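Alpha/beta hydrolase (Pseudomonas aeruginosa PAO1, PDB 4R1D) is probably the lipase effector Tle4 of the H2 type VI secretion system, a calcium-binding enzyme caught in complex with its immunity protein Tli4. Local coordinates at residues P48-F53 / N228-F233; S69-P74 / E109-D114; P283-S288 / G505-L510; Q347-I352 / G447-L452; D388-D391 / G395-V398. All coordinates share one frame; numbering follows the deposited sequence.

Contact 1. Residues P48-F53 / N228-F233; sequences PLPVIF and NTVLPF
Pro50 and Val230 join strand 48-54, in the central parallel sheet, to helix 215-238 packed on its face. The two short segments run nearly antiparallel, at 159°, with their axes 10.2 Å apart at closest approach. Pro50 CB lies 4.0 Å from Val230 CG1, and Pro50 CG is almost as near to the same methyl. The two branches of Val230 divide the work. CG1 is anti to the backbone N (chi1 180°) and takes the proline. Val230 CG2, beside the backbone N, faces Ile52 CD1 at 4.2 Å. Leu231 adds a looser touch, CD2 to Pro50 CG at 4.5 Å. This is sheet-to-helix packing of the alpha/beta hydrolase fold. The helix lies on the connection from strand 201-206 to strand 250-255, which passes over strand 48-54 between them. All four touching side chains are buried and apolar, and they meet by van der Waals packing. Trp205 on strand 201-206 also touches Ile52 and Val230, while Tyr234 lies against Pro50. The backbone of Val51 is hydrogen-bonded to Asp203, which with Phe202 helps to bind the calcium ion; the side chain of Pro50 is about 10 Å from that ion.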
# COMPACT_ATOMS: atom_id res chain seq x y z
N PRO A 48 9.91 8.74 -29.84
CA PRO A 48 9.88 8.49 -28.39
C PRO A 48 9.52 7.05 -28.08
O PRO A 48 8.68 6.46 -28.76
CB PRO A 48 8.79 9.44 -27.90
CG PRO A 48 7.94 9.70 -29.09
CD PRO A 48 8.86 9.68 -30.26
N LEU A 49 10.16 6.50 -27.06
CA LEU A 49 9.90 5.13 -26.62
C LEU A 49 9.84 5.17 -25.10
O LEU A 49 10.87 5.05 -24.43
CB LEU A 49 11.02 4.19 -27.10
CG LEU A 49 10.79 2.69 -26.95
CD1 LEU A 49 9.40 2.35 -27.42
CD2 LEU A 49 11.83 1.87 -27.73
N PRO A 50 8.64 5.35 -24.53
CA PRO A 50 8.59 5.50 -23.07
C PRO A 50 8.93 4.22 -22.32
O PRO A 50 8.49 3.14 -22.70
CB PRO A 50 7.12 5.89 -22.81
CG PRO A 50 6.63 6.45 -24.09
CD PRO A 50 7.34 5.61 -25.15
N VAL A 51 9.72 4.37 -21.26
CA VAL A 51 10.00 3.29 -20.33
C VAL A 51 9.17 3.55 -19.08
O VAL A 51 9.35 4.57 -18.43
CB VAL A 51 11.49 3.25 -19.99
CG1 VAL A 51 11.78 2.21 -18.90
CG2 VAL A 51 12.31 2.94 -21.26
N ILE A 52 8.26 2.63 -18.75
CA ILE A 52 7.37 2.81 -17.61
C ILE A 52 7.89 1.99 -16.44
O ILE A 52 7.91 0.76 -16.51
CB ILE A 52 5.94 2.32 -17.93
CG1 ILE A 52 5.47 2.83 -19.29
CG2 ILE A 52 4.97 2.73 -16.80
CD1 ILE A 52 5.40 4.35 -19.41
N PHE A 53 8.30 2.66 -15.37
CA PHE A 53 8.82 1.95 -14.22
C PHE A 53 7.68 1.69 -13.26
O PHE A 53 6.94 2.61 -12.90
CB PHE A 53 9.92 2.77 -13.54
CG PHE A 53 10.57 2.06 -12.41
CD1 PHE A 53 11.58 1.14 -12.64
CD2 PHE A 53 10.15 2.28 -11.11
CE1 PHE A 53 12.19 0.48 -11.60
CE2 PHE A 53 10.76 1.62 -10.05
CZ PHE A 53 11.78 0.71 -10.31
N ASN A 228 -3.46 8.12 -20.61
CA ASN A 228 -4.01 9.44 -20.33
C ASN A 228 -3.01 10.47 -19.83
O ASN A 228 -3.29 11.66 -19.84
CB ASN A 228 -5.22 9.33 -19.38
CG ASN A 228 -6.32 8.45 -19.93
OD1 ASN A 228 -6.52 8.34 -21.14
ND2 ASN A 228 -7.04 7.80 -19.03
N THR A 229 -1.83 10.02 -19.39
CA THR A 229 -0.79 10.97 -18.98
C THR A 229 0.45 10.88 -19.84
O THR A 229 0.89 11.87 -20.43
CB THR A 229 -0.37 10.78 -17.49
OG1 THR A 229 -1.46 11.10 -16.62
CG2 THR A 229 0.82 11.68 -17.17
N VAL A 230 1.04 9.70 -19.91
CA VAL A 230 2.29 9.55 -20.65
C VAL A 230 2.16 9.87 -22.13
O VAL A 230 2.87 10.71 -22.65
CB VAL A 230 2.89 8.15 -20.47
CG1 VAL A 230 4.19 8.05 -21.25
CG2 VAL A 230 3.12 7.89 -18.99
N LEU A 231 1.24 9.20 -22.82
CA LEU A 231 1.18 9.36 -24.28
C LEU A 231 0.72 10.76 -24.69
O LEU A 231 1.28 11.35 -25.62
CB LEU A 231 0.34 8.26 -24.93
CG LEU A 231 0.90 6.84 -24.75
CD1 LEU A 231 0.04 5.82 -25.46
CD2 LEU A 231 2.34 6.76 -25.25
N PRO A 232 -0.26 11.33 -23.97
CA PRO A 232 -0.67 12.69 -24.36
C PRO A 232 0.46 13.71 -24.24
O PRO A 232 0.49 14.68 -25.00
CB PRO A 232 -1.81 13.00 -23.39
CG PRO A 232 -2.45 11.65 -23.16
CD PRO A 232 -1.26 10.69 -23.09
N PHE A 233 1.39 13.52 -23.32
CA PHE A 233 2.55 14.40 -23.30
C PHE A 233 3.26 14.39 -24.66
O PHE A 233 3.61 15.45 -25.19
CB PHE A 233 3.54 14.04 -22.19
CG PHE A 233 4.84 14.78 -22.28
CD1 PHE A 233 4.99 16.04 -21.72
CD2 PHE A 233 5.93 14.23 -22.95
CE1 PHE A 233 6.19 16.73 -21.81
CE2 PHE A 233 7.13 14.91 -23.05
CZ PHE A 233 7.26 16.17 -22.48

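Contact 2. Residues S69-P74 / E109-D114; sequences SEVWRP and EQVEVD
Arg73 extends with CG opposite its backbone N, then bends at chi3 (-87°), and this turn brings NH2 to Asp114. Asp114 likewise swings CG away from its own backbone N and offers OD2. The bond from Arg73 NH2 to Asp114 OD2 is a short salt bridge of 2.7 Å with an N-H...O angle of 159°. The oxygen lies in the guanidinium plane, at its edge. The carboxylate plane is turned 53° from the guanidinium, and the N-H meets OD2 from above the carboxylate plane. One water accepts from Arg73 NE at 2.9 Å and lies 2.7 Å from Asp114 OD2. A second water bridges the acids, donating to Glu70 OE2 at 2.7 Å and to Asp114 OD2 at 3.0 Å. Away from the charges, Val71 CG2 meets Val111 CG1 at 4.0 Å. Strands 70-72 and 111-113 are the outer strands of a three-stranded antiparallel sheet, and both valines touch Leu62 on the strand between them. Val71 and Trp72 face Leu62 as a classic beta bulge. Glu70 OE2 is only a long ion pair with Arg73; its stronger salt bridge goes to Arg177 of the partner chain, probably Tli4. Two acids stand close here, with Glu70 OE2 and Asp114 OD2 4.5 Å apart. Arginines from both chains and the bridging water probably offset their repulsion, linking this largely buried network to the interface.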
# COMPACT_ATOMS: atom_id res chain seq x y z
N SER A 69 -3.94 14.24 3.24
CA SER A 69 -2.79 14.18 4.14
C SER A 69 -1.99 12.91 3.87
O SER A 69 -2.53 11.92 3.37
CB SER A 69 -3.20 14.28 5.61
OG SER A 69 -2.06 14.50 6.44
N GLU A 70 -0.70 12.95 4.18
CA GLU A 70 0.20 11.83 3.91
C GLU A 70 -0.05 10.67 4.88
O GLU A 70 -0.05 10.87 6.09
CB GLU A 70 1.66 12.28 4.03
CG GLU A 70 2.10 13.34 3.03
CD GLU A 70 1.67 14.75 3.40
OE1 GLU A 70 1.10 14.95 4.49
OE2 GLU A 70 1.91 15.68 2.58
N VAL A 71 -0.26 9.46 4.35
CA VAL A 71 -0.45 8.29 5.20
C VAL A 71 0.60 7.21 4.95
O VAL A 71 0.67 6.23 5.69
CB VAL A 71 -1.85 7.65 5.00
CG1 VAL A 71 -2.95 8.62 5.45
CG2 VAL A 71 -2.04 7.26 3.56
N TRP A 72 1.41 7.37 3.91
CA TRP A 72 2.45 6.38 3.60
C TRP A 72 3.57 7.04 2.83
O TRP A 72 3.35 7.56 1.74
CB TRP A 72 1.90 5.22 2.76
CG TRP A 72 2.90 4.10 2.65
CD1 TRP A 72 3.63 3.74 1.55
CD2 TRP A 72 3.31 3.23 3.71
NE1 TRP A 72 4.46 2.67 1.87
CE2 TRP A 72 4.28 2.35 3.19
CE3 TRP A 72 2.94 3.11 5.05
CZ2 TRP A 72 4.87 1.35 3.96
CZ3 TRP A 72 3.52 2.11 5.82
CH2 TRP A 72 4.48 1.25 5.28
N ARG A 73 4.76 7.05 3.43
CA ARG A 73 5.94 7.64 2.81
C ARG A 73 7.20 6.98 3.36
O ARG A 73 7.88 7.51 4.25
CB ARG A 73 5.96 9.15 2.97
CG ARG A 73 6.73 9.83 1.84
CD ARG A 73 6.61 11.33 1.91
NE ARG A 73 5.43 11.87 1.24
CZ ARG A 73 5.34 13.14 0.88
NH1 ARG A 73 6.37 13.95 1.13
NH2 ARG A 73 4.26 13.61 0.27
N PRO A 74 7.50 5.80 2.81
CA PRO A 74 8.59 4.90 3.17
C PRO A 74 9.95 5.54 2.92
O PRO A 74 10.06 6.43 2.09
CB PRO A 74 8.38 3.72 2.22
CG PRO A 74 7.65 4.30 1.04
CD PRO A 74 6.72 5.31 1.66
N GLU A 109 -9.47 1.51 -0.37
CA GLU A 109 -10.48 2.34 -1.04
C GLU A 109 -10.43 3.80 -0.62
O GLU A 109 -11.13 4.64 -1.19
CB GLU A 109 -11.89 1.80 -0.72
CG GLU A 109 -12.20 0.44 -1.33
CD GLU A 109 -12.56 0.53 -2.80
OE1 GLU A 109 -12.89 1.64 -3.28
OE2 GLU A 109 -12.52 -0.52 -3.48
N GLN A 110 -9.60 4.09 0.37
CA GLN A 110 -9.57 5.41 0.99
C GLN A 110 -8.22 6.11 0.85
O GLN A 110 -7.99 7.14 1.47
CB GLN A 110 -10.00 5.32 2.45
CG GLN A 110 -11.45 4.83 2.59
CD GLN A 110 -11.89 4.61 4.02
OE1 GLN A 110 -11.19 4.98 4.96
NE2 GLN A 110 -13.04 3.97 4.19
N VAL A 111 -7.34 5.55 0.02
CA VAL A 111 -6.05 6.16 -0.26
C VAL A 111 -5.85 6.36 -1.75
O VAL A 111 -6.55 5.78 -2.56
CB VAL A 111 -4.86 5.31 0.28
CG1 VAL A 111 -4.95 5.15 1.81
CG2 VAL A 111 -4.78 3.95 -0.44
N GLU A 112 -4.87 7.19 -2.11
CA GLU A 112 -4.48 7.36 -3.52
C GLU A 112 -2.99 7.68 -3.63
O GLU A 112 -2.36 8.12 -2.67
CB GLU A 112 -5.29 8.48 -4.18
CG GLU A 112 -5.05 9.85 -3.56
CD GLU A 112 -5.86 10.97 -4.21
OE1 GLU A 112 -6.78 10.69 -4.99
OE2 GLU A 112 -5.55 12.15 -3.90
N VAL A 113 -2.42 7.41 -4.79
CA VAL A 113 -1.02 7.76 -5.04
C VAL A 113 -0.73 9.22 -4.72
O VAL A 113 -1.51 10.11 -5.07
CB VAL A 113 -0.64 7.49 -6.50
CG1 VAL A 113 0.77 8.01 -6.78
CG2 VAL A 113 -0.77 6.01 -6.79
N ASP A 114 0.39 9.46 -4.05
CA ASP A 114 0.87 10.80 -3.71
C ASP A 114 2.17 11.03 -4.47
O ASP A 114 3.17 10.38 -4.19
CB ASP A 114 1.12 10.91 -2.20
CG ASP A 114 1.66 12.28 -1.78
OD1 ASP A 114 1.77 13.19 -2.64
OD2 ASP A 114 1.95 12.47 -0.57
O HOH W 1 1.66 15.37 -0.04
O HOH W 2 2.93 10.47 1.01

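Contact 3. Residues P283-S288 / G505-L510; sequences PATGSS and GQAPAL
Thr285 and Ala284 pack against Ala507 and Pro508 from a type I beta turn, Pro283 to Gly286. The turn lies in the loop after strand 274-280 of the hydrolase sheet. Its partner is the short helix 507-510, which precedes the edge strand 515-519. In Thr285 the CB stands back from the helix, and its two branches part there. OG1 sits between the backbone N and the carbonyl carbon (chi1 55°). Thr285 CG2, opposite the carbonyl carbon, is the branch that reaches across, and it meets Ala507 CB at 3.7 Å. Ala284 has only its CB to offer. Ala284 CB faces Ala507 CB at 3.9 Å and also rests on the ring of Pro508, 3.6 Å from CD and 3.7 Å from CG. The small side chains thus let the turn and the first residues of the helix come close, and Ala284 and Ala507 have CA atoms 6.1 Å apart. Ser504 helps to fix the turn from just before the helix, its OG bonding to Thr285 N and Gly286 O. Ala284 also touches Arg263 on helix 258-267. That helix follows strand 250-255, after which the nucleophile elbow of an alpha/beta hydrolase would probably lie. Ser287, further along the loop, caps a backbone N at the start of the next helix, 289-296. Within each segment a backbone bond sets the shape: Leu510 N donates to Gln506 O, and Gly286 N closes the turn on Pro283 O at 2.9 Å.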
# COMPACT_ATOMS: atom_id res chain seq x y z
N PRO A 283 7.96 -11.69 -7.08
CA PRO A 283 7.46 -12.87 -6.37
C PRO A 283 6.31 -13.46 -7.20
O PRO A 283 5.12 -13.29 -6.87
CB PRO A 283 6.94 -12.28 -5.06
CG PRO A 283 6.46 -10.90 -5.44
CD PRO A 283 7.40 -10.43 -6.55
N ALA A 284 6.68 -14.16 -8.27
CA ALA A 284 5.76 -14.55 -9.34
C ALA A 284 4.66 -15.43 -8.80
O ALA A 284 3.51 -15.36 -9.26
CB ALA A 284 6.53 -15.27 -10.47
N THR A 285 5.01 -16.25 -7.81
CA THR A 285 4.03 -17.15 -7.21
C THR A 285 3.85 -16.82 -5.73
O THR A 285 3.28 -17.60 -4.97
CB THR A 285 4.45 -18.62 -7.37
OG1 THR A 285 5.77 -18.81 -6.84
CG2 THR A 285 4.42 -19.02 -8.85
N GLY A 286 4.35 -15.65 -5.30
CA GLY A 286 4.14 -15.24 -3.92
C GLY A 286 5.35 -15.43 -3.04
O GLY A 286 6.46 -15.63 -3.54
N SER A 287 5.15 -15.35 -1.72
CA SER A 287 6.26 -15.40 -0.77
C SER A 287 5.80 -15.86 0.61
O SER A 287 4.92 -15.25 1.22
CB SER A 287 6.90 -14.02 -0.62
OG SER A 287 7.92 -14.05 0.36
N SER A 288 6.43 -16.91 1.13
CA SER A 288 6.15 -17.38 2.48
C SER A 288 6.44 -16.32 3.56
O SER A 288 6.02 -16.45 4.71
CB SER A 288 6.94 -18.67 2.76
OG SER A 288 8.31 -18.48 2.48
N GLY A 505 11.06 -16.66 -7.03
CA GLY A 505 11.88 -15.90 -7.96
C GLY A 505 12.17 -16.63 -9.27
O GLY A 505 12.27 -16.01 -10.33
N GLN A 506 12.31 -17.95 -9.21
CA GLN A 506 12.65 -18.72 -10.40
C GLN A 506 11.41 -19.22 -11.16
O GLN A 506 11.54 -19.90 -12.17
CB GLN A 506 13.57 -19.90 -10.06
CG GLN A 506 12.84 -21.04 -9.37
CD GLN A 506 13.76 -22.19 -8.99
OE1 GLN A 506 14.96 -22.16 -9.26
NE2 GLN A 506 13.20 -23.21 -8.36
N ALA A 507 10.20 -18.87 -10.70
CA ALA A 507 9.00 -19.35 -11.38
C ALA A 507 8.91 -18.90 -12.85
O ALA A 507 8.52 -19.69 -13.72
CB ALA A 507 7.72 -18.97 -10.61
N PRO A 508 9.26 -17.64 -13.13
CA PRO A 508 9.23 -17.20 -14.53
C PRO A 508 10.16 -18.05 -15.42
O PRO A 508 9.77 -18.41 -16.53
CB PRO A 508 9.71 -15.75 -14.46
CG PRO A 508 9.22 -15.29 -13.08
CD PRO A 508 9.49 -16.51 -12.20
N ALA A 509 11.35 -18.37 -14.94
CA ALA A 509 12.25 -19.23 -15.72
C ALA A 509 11.58 -20.58 -15.96
O ALA A 509 11.58 -21.08 -17.08
CB ALA A 509 13.58 -19.40 -15.01
N LEU A 510 10.98 -21.14 -14.92
CA LEU A 510 10.31 -22.43 -15.07
C LEU A 510 9.14 -22.38 -16.06
O LEU A 510 8.83 -23.38 -16.71
CB LEU A 510 9.85 -22.96 -13.70
CG LEU A 510 11.01 -23.29 -12.75
CD1 LEU A 510 10.53 -23.67 -11.35
CD2 LEU A 510 11.88 -24.39 -13.35

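Contact 4. Residues Q347-I352 / G447-L452; sequences QVLKDI and GDPTPL
Leu349 and Pro449 reach toward each other tip to tip, and this one meeting is the tight part of the contact. A single methyl presses on the proline ring. Leu349 CD1 lies 3.5 Å from Pro449 CG and equally near Pro449 CD, closer than carbons usually pack. Leu349 CD1 also passes Gly447 O at 3.9 Å. Leu349 is aimed inward by a chi1 of -65°, which puts CG opposite the carbonyl carbon, while Trp375 supports Pro449 from elsewhere in the chain. The rest is loose. Lys350 and Thr450, the next residues on either segment, are exposed, and the two backbones stay far apart: the nearest CA atoms, those of Leu349 and Asp448, are 9.1 Å from each other. Backbone bonds of Leu349 to Leu341 and Arg357 hold its loop beside the four-stranded mixed sheet. On the other segment Asp448 OD1 takes two bonds from one residue. Thr450 OG1 donates to the syn lone pair of Asp448 OD1 at 2.6 Å, and Thr450 N to the same OD1 at 3.0 Å, from well above the carboxylate plane. Such a capping bond from an aspartate is typical of the turn leading into a helix, here the short, weakly bonded helix 450-453.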
# COMPACT_ATOMS: atom_id res chain seq x y z
N GLN A 347 12.54 -32.73 13.25
CA GLN A 347 11.85 -33.68 12.41
C GLN A 347 10.38 -33.31 12.27
O GLN A 347 9.73 -32.96 13.25
CB GLN A 347 11.98 -35.10 12.96
CG GLN A 347 13.41 -35.60 13.01
CD GLN A 347 14.14 -35.40 11.69
OE1 GLN A 347 15.18 -34.74 11.63
NE2 GLN A 347 13.59 -35.97 10.62
N VAL A 348 9.88 -33.39 11.04
CA VAL A 348 8.51 -33.02 10.75
C VAL A 348 7.56 -33.97 11.47
O VAL A 348 7.73 -35.19 11.41
CB VAL A 348 8.22 -33.05 9.25
CG1 VAL A 348 6.75 -32.77 8.99
CG2 VAL A 348 9.11 -32.05 8.52
N LEU A 349 6.56 -33.39 12.13
CA LEU A 349 5.59 -34.13 12.94
C LEU A 349 4.56 -34.84 12.06
O LEU A 349 4.48 -34.59 10.87
CB LEU A 349 4.89 -33.16 13.89
CG LEU A 349 5.81 -32.54 14.94
CD1 LEU A 349 5.09 -31.45 15.74
CD2 LEU A 349 6.34 -33.64 15.87
N LYS A 350 3.79 -35.74 12.67
CA LYS A 350 2.75 -36.47 11.95
C LYS A 350 1.37 -36.01 12.41
O LYS A 350 1.19 -35.70 13.59
CB LYS A 350 2.88 -37.98 12.22
CG LYS A 350 3.67 -38.75 11.18
CD LYS A 350 4.97 -38.07 10.82
CE LYS A 350 5.84 -38.97 9.94
NZ LYS A 350 6.41 -40.10 10.71
N ASP A 351 0.41 -35.98 11.49
CA ASP A 351 -0.96 -35.60 11.86
C ASP A 351 -1.83 -36.80 12.23
O ASP A 351 -1.33 -37.92 12.38
CB ASP A 351 -1.65 -34.77 10.75
CG ASP A 351 -1.87 -35.55 9.47
OD1 ASP A 351 -1.75 -36.80 9.46
OD2 ASP A 351 -2.19 -34.91 8.45
N ILE A 352 -3.12 -36.56 12.37
CA ILE A 352 -4.08 -37.57 12.81
C ILE A 352 -4.05 -38.81 11.92
O ILE A 352 -4.32 -39.92 12.39
CB ILE A 352 -5.52 -36.98 12.82
CG1 ILE A 352 -6.48 -37.91 13.56
CG2 ILE A 352 -6.00 -36.70 11.41
CD1 ILE A 352 -7.86 -37.31 13.74
N GLY A 447 8.71 -27.35 18.04
CA GLY A 447 8.21 -27.53 19.39
C GLY A 447 7.08 -28.54 19.46
O GLY A 447 6.77 -29.19 18.47
N ASP A 448 6.44 -28.65 20.62
CA ASP A 448 5.40 -29.65 20.84
C ASP A 448 4.01 -29.02 20.83
O ASP A 448 3.65 -28.29 21.74
CB ASP A 448 5.64 -30.37 22.17
CG ASP A 448 4.52 -31.31 22.54
OD1 ASP A 448 3.82 -31.78 21.62
OD2 ASP A 448 4.33 -31.57 23.75
N PRO A 449 3.22 -29.29 19.77
CA PRO A 449 1.88 -28.73 19.59
C PRO A 449 0.83 -29.36 20.51
O PRO A 449 -0.28 -28.85 20.58
CB PRO A 449 1.54 -29.06 18.14
CG PRO A 449 2.82 -29.51 17.51
CD PRO A 449 3.67 -30.05 18.59
N THR A 450 1.19 -30.44 21.19
CA THR A 450 0.21 -31.18 21.98
C THR A 450 -0.66 -30.30 22.88
O THR A 450 -1.89 -30.36 22.80
CB THR A 450 0.88 -32.29 22.83
OG1 THR A 450 1.63 -33.17 21.98
CG2 THR A 450 -0.18 -33.08 23.58
N PRO A 451 -0.04 -29.47 23.73
CA PRO A 451 -0.86 -28.66 24.64
C PRO A 451 -1.72 -27.64 23.91
O PRO A 451 -2.72 -27.16 24.45
CB PRO A 451 0.19 -27.94 25.50
CG PRO A 451 1.42 -28.79 25.38
CD PRO A 451 1.40 -29.33 23.99
N LEU A 452 -1.35 -27.29 22.68
CA LEU A 452 -2.12 -26.31 21.93
C LEU A 452 -3.35 -26.96 21.31
O LEU A 452 -4.33 -26.29 21.00
CB LEU A 452 -1.27 -25.69 20.82
CG LEU A 452 -0.21 -24.64 21.16
CD1 LEU A 452 0.84 -25.18 22.12
CD2 LEU A 452 0.46 -24.19 19.87

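Contact 5. Residues D388-D391 / G395-V398; sequences DMSD and GLRV
Leu396 pushes its two methyls into the polar side of residues 388-391. Leu396 CD1 lies 3.5 Å from Asp388 OD2. Leu396 CD2 sits between Ser390 OG, also at 3.5 Å, and Asp391 CB at 3.8 Å. The leucine and Asp388 approach from opposite directions. These are contacts of carbon with oxygen and carbon, so they fill space but do not bond. With CG opposite its carbonyl carbon, chi1 -61°, Leu396 points its two methyls at residues 388-391. One polar link does join the segments: a water donates to Asp388 OD2 at 2.6 Å and to Val398 O at 2.8 Å. Behind this first shell, the other carboxylate oxygen of Asp388 fixes the group. Asp388 OD1 accepts from Ser390 N at 3.0 Å, which makes an Asx turn. It also accepts from Ser390 OG, 2.7 Å from Asp388 OD1. The two donors come from the same face of the carboxylate, the N on the anti side and the hydroxyl on the syn side. With OD1 doubly gripped, OD2 is left turned to the leucine and the water. Beyond this, the partner chain, probably Tli4, lies against the loop. Its Asp33 forms a salt bridge with Arg397, its Trp110 a cation-pi contact with the same arginine, and its Val161 packs on Asp391. In sequence the loop runs between helices 365-370 and 400-421, and it lies at the surface. Asp388 touches Pro400 at the start of the second, and Met389 N bonds to Gln103 of helix 99-105.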
# COMPACT_ATOMS: atom_id res chain seq x y z
N ASP A 388 -10.99 -6.41 12.40
CA ASP A 388 -11.77 -5.18 12.40
C ASP A 388 -11.83 -4.68 13.84
O ASP A 388 -12.55 -5.23 14.68
CB ASP A 388 -13.18 -5.42 11.86
CG ASP A 388 -14.00 -4.14 11.72
OD1 ASP A 388 -13.62 -3.10 12.30
OD2 ASP A 388 -15.03 -4.17 11.02
N MET A 389 -11.07 -3.64 14.14
CA MET A 389 -10.99 -3.16 15.50
C MET A 389 -11.99 -2.04 15.79
O MET A 389 -11.96 -1.44 16.86
CB MET A 389 -9.56 -2.70 15.80
CG MET A 389 -8.52 -3.80 15.55
SD MET A 389 -6.86 -3.38 16.12
CE MET A 389 -6.30 -2.30 14.80
N SER A 390 -12.90 -1.79 14.86
CA SER A 390 -13.73 -0.58 14.92
C SER A 390 -14.85 -0.65 15.96
O SER A 390 -15.36 0.38 16.41
CB SER A 390 -14.30 -0.24 13.54
OG SER A 390 -15.32 -1.15 13.16
N ASP A 391 -15.22 -1.86 16.35
CA ASP A 391 -16.35 -2.04 17.23
C ASP A 391 -16.49 -3.53 17.49
O ASP A 391 -15.93 -4.35 16.75
CB ASP A 391 -17.62 -1.50 16.57
CG ASP A 391 -18.79 -1.41 17.52
OD1 ASP A 391 -18.60 -1.61 18.74
OD2 ASP A 391 -19.91 -1.12 17.05
N GLY A 395 -22.52 -4.84 16.20
CA GLY A 395 -23.19 -3.77 15.49
C GLY A 395 -22.69 -3.53 14.07
O GLY A 395 -23.21 -2.66 13.37
N LEU A 396 -21.71 -4.31 13.64
CA LEU A 396 -21.09 -4.12 12.33
C LEU A 396 -21.98 -4.53 11.16
O LEU A 396 -22.89 -5.35 11.31
CB LEU A 396 -19.77 -4.89 12.26
CG LEU A 396 -18.73 -4.46 13.29
CD1 LEU A 396 -17.49 -5.34 13.17
CD2 LEU A 396 -18.36 -2.98 13.10
N ARG A 397 -21.71 -3.97 9.98
CA ARG A 397 -22.46 -4.31 8.79
C ARG A 397 -21.89 -5.55 8.13
O ARG A 397 -22.57 -6.24 7.37
CB ARG A 397 -22.45 -3.16 7.77
CG ARG A 397 -23.07 -1.88 8.28
CD ARG A 397 -23.52 -1.02 7.12
NE ARG A 397 -22.40 -0.59 6.27
CZ ARG A 397 -22.56 -0.09 5.05
NH1 ARG A 397 -23.79 0.01 4.53
NH2 ARG A 397 -21.50 0.28 4.33
N VAL A 398 -20.62 -5.82 8.40
CA VAL A 398 -19.95 -6.95 7.78
C VAL A 398 -19.11 -7.65 8.84
O VAL A 398 -18.44 -7.01 9.65
CB VAL A 398 -19.06 -6.50 6.59
CG1 VAL A 398 -18.04 -5.46 7.05
CG2 VAL A 398 -18.37 -7.69 5.94
O HOH W 3 -15.75 -6.39 9.94

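The five contacts are separate: none touches another. Contact 1 lies by the calcium site, and the other four are away from it. Contacts 1 and 4 sit on opposite sides of the chain's centre, with centres about 55 Å apart. Contact 3 is the most central, its centre about 10 Å from that of the chain. Contacts 2 and 5 share a side, their nearest atoms about 9 Å apart, and both meet the partner chain, probably Tli4. In sequence, contact 2 falls between the two segments of contact 1. Contact 5 likewise falls between those of contact 4, and contact 4 between those of contact 3.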